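Local coordinates for putative MCP-type signal transduction protein (Campylobacter jejuni subsp. jejuni serotype O:2, PDB 4WY9) that is a chemoreceptor whose periplasmic tandem-PAS sensory domain senses chemotactic signals, perhaps indirectly, to steer the bacterium's swimming, at residues A[146-151]-A[168-173]. Sequence-based numbering, arbitrary orientation. Where two conformers were deposited one is given.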
loop_
_atom_site.group_PDB
_atom_site.type_symbol
_atom_site.label_atom_id
_atom_site.label_comp_id
_atom_site.label_asym_id
_atom_site.label_seq_id
_atom_site.Cartn_x
_atom_site.Cartn_y
_atom_site.Cartn_z
ATOM N N ASN A 146 -15.355 8.864 -8.428
ATOM C CA ASN A 146 -14.949 8.966 -7.054
ATOM C C ASN A 146 -13.894 7.909 -6.785
ATOM O O ASN A 146 -13.922 7.197 -5.778
ATOM C CB ASN A 146 -16.164 8.766 -6.142
ATOM C CG ASN A 146 -15.865 9.095 -4.723
ATOM O OD1 ASN A 146 -14.841 9.720 -4.438
ATOM N ND2 ASN A 146 -16.746 8.678 -3.811
ATOM N N LYS A 147 -12.951 7.802 -7.678
ATOM C CA LYS A 147 -12.106 6.634 -7.620
ATOM C C LYS A 147 -10.791 6.917 -6.929
ATOM O O LYS A 147 -10.210 7.975 -7.094
ATOM C CB LYS A 147 -11.826 6.071 -9.030
ATOM C CG LYS A 147 -13.018 5.484 -9.758
ATOM C CD LYS A 147 -12.589 4.872 -11.079
ATOM C CE LYS A 147 -13.712 4.216 -11.833
ATOM N NZ LYS A 147 -13.177 3.607 -13.055
ATOM N N VAL A 148 -10.280 5.919 -6.220
ATOM C CA VAL A 148 -8.943 5.940 -5.676
ATOM C C VAL A 148 -8.168 4.846 -6.360
ATOM O O VAL A 148 -8.675 3.726 -6.500
ATOM C CB VAL A 148 -8.946 5.732 -4.149
ATOM C CG1 VAL A 148 -7.542 5.793 -3.600
ATOM C CG2 VAL A 148 -9.863 6.751 -3.471
ATOM N N TYR A 149 -6.940 5.136 -6.793
ATOM C CA TYR A 149 -6.117 4.180 -7.528
ATOM C C TYR A 149 -5.090 3.592 -6.582
ATOM O O TYR A 149 -4.304 4.311 -5.980
ATOM C CB TYR A 149 -5.480 4.871 -8.721
ATOM C CG TYR A 149 -6.474 5.335 -9.731
ATOM C CD1 TYR A 149 -7.311 6.447 -9.474
ATOM C CD2 TYR A 149 -6.658 4.686 -10.947
ATOM C CE1 TYR A 149 -8.231 6.873 -10.377
ATOM C CE2 TYR A 149 -7.591 5.136 -11.858
ATOM C CZ TYR A 149 -8.400 6.216 -11.577
ATOM O OH TYR A 149 -9.330 6.656 -12.491
ATOM N N ILE A 150 -5.107 2.265 -6.444
ATOM C CA ILE A 150 -4.245 1.582 -5.495
ATOM C C ILE A 150 -3.421 0.524 -6.201
ATOM O O ILE A 150 -3.968 -0.286 -6.965
ATOM C CB ILE A 150 -5.052 0.959 -4.356
ATOM C CG1 ILE A 150 -5.818 2.084 -3.620
ATOM C CG2 ILE A 150 -4.159 0.210 -3.362
ATOM C CD1 ILE A 150 -6.615 1.638 -2.468
ATOM N N GLY A 151 -2.117 0.557 -6.006
ATOM C CA GLY A 151 -1.224 -0.344 -6.693
ATOM C C GLY A 151 -1.062 -1.699 -6.070
ATOM O O GLY A 151 -1.715 -2.024 -5.080
ATOM N N VAL A 168 -1.062 4.826 -3.318
ATOM C CA VAL A 168 -2.449 5.228 -3.311
ATOM C C VAL A 168 -2.476 6.595 -3.966
ATOM O O VAL A 168 -1.691 7.448 -3.552
ATOM C CB VAL A 168 -3.016 5.289 -1.900
ATOM C CG1 VAL A 168 -4.425 5.763 -1.886
ATOM C CG2 VAL A 168 -2.931 3.864 -1.226
ATOM N N ALA A 169 -3.321 6.806 -4.962
ATOM C CA ALA A 169 -3.293 8.065 -5.708
ATOM C C ALA A 169 -4.634 8.456 -6.278
ATOM O O ALA A 169 -5.493 7.603 -6.555
ATOM C CB ALA A 169 -2.249 7.972 -6.829
ATOM N N ILE A 170 -4.825 9.762 -6.449
ATOM C CA ILE A 170 -6.078 10.333 -6.939
ATOM C C ILE A 170 -5.766 11.452 -7.931
ATOM O O ILE A 170 -4.843 12.252 -7.696
ATOM C CB ILE A 170 -6.930 10.879 -5.774
ATOM C CG1 ILE A 170 -7.197 9.788 -4.736
ATOM C CG2 ILE A 170 -8.229 11.485 -6.239
ATOM C CD1 ILE A 170 -7.949 10.277 -3.524
ATOM N N PRO A 171 -6.514 11.539 -9.047
ATOM C CA PRO A 171 -6.350 12.664 -10.003
ATOM C C PRO A 171 -6.766 13.993 -9.425
ATOM O O PRO A 171 -7.628 14.049 -8.544
ATOM C CB PRO A 171 -7.273 12.288 -11.151
ATOM C CG PRO A 171 -8.304 11.402 -10.521
ATOM C CD PRO A 171 -7.532 10.597 -9.504
ATOM N N ILE A 172 -6.132 15.045 -9.943
ATOM C CA ILE A 172 -6.497 16.459 -9.784
ATOM C C ILE A 172 -7.046 16.945 -11.108
ATOM O O ILE A 172 -6.512 16.584 -12.154
ATOM C CB ILE A 172 -5.276 17.302 -9.343
ATOM C CG1 ILE A 172 -4.620 16.700 -8.098
ATOM C CG2 ILE A 172 -5.700 18.746 -9.090
ATOM C CD1 ILE A 172 -5.557 16.585 -6.925
ATOM N N PHE A 173 -8.110 17.758 -11.065
ATOM C CA PHE A 173 -8.717 18.265 -12.295
ATOM C C PHE A 173 -8.775 19.784 -12.354
ATOM O O PHE A 173 -8.835 20.444 -11.297
ATOM C CB PHE A 173 -10.157 17.734 -12.431
ATOM C CG PHE A 173 -10.268 16.226 -12.477
ATOM C CD1 PHE A 173 -10.426 15.499 -11.306
ATOM C CD2 PHE A 173 -10.274 15.538 -13.665
ATOM C CE1 PHE A 173 -10.547 14.119 -11.335
ATOM C CE2 PHE A 173 -10.367 14.156 -13.695
ATOM C CZ PHE A 173 -10.528 13.458 -12.544
#
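Tyr149 and Ala169 face each other as an antiparallel hydrogen-bonded pair, and each satisfies both backbone polar groups of the other. Tyr149 N gives its hydrogen to Ala169 O at 2.9 Å, nearly straight at 165°. The return bond, Ala169 N to Tyr149 O, is also 2.9 Å but more bent, at 147°. Tyr149 O receives a second, weaker contact from the CA-H of Val168, whose CA is 3.4 Å away. The backbones of Val168 and Ile170 bond instead to Met185 and Ile183, so 163-173 is an inner strand.

With CG beside its own backbone N (chi1 -65°), Tyr149 tilts its ring outward from the sheet and back toward Pro171. Ala169 O sits at the ring edge, and Pro171 CD approaches Tyr149 CE1 obliquely at 3.9 Å. The hydroxyl bonds to Glu145 OE2, so the ring can pack while its polar end is satisfied. Val133 and Ile137 of helix 132-140 touch Ala169, whose single methyl is consistent with the helix lying close over this face. Proline suits position 171: its compact, puckered ring touches both Tyr149 and Ile137, and it has no N-H needing a partner.

Toward helix 8-51 lie Val148, Ile150, Val168 and Ile170, whose beta-branched shape suits extended chain. Val148 splits its branches, CG1 meeting Val168 CG1 at 3.6 Å and CG2 meeting Ile170 CD1 at 4.0 Å, while Ile150 runs alongside Val168, its antiparallel non-hydrogen-bonded partner. A short strand paired with a long inner one, between two helices, is consistent with the membrane-distal PAS-like module of a double Cache (PDC) sensor.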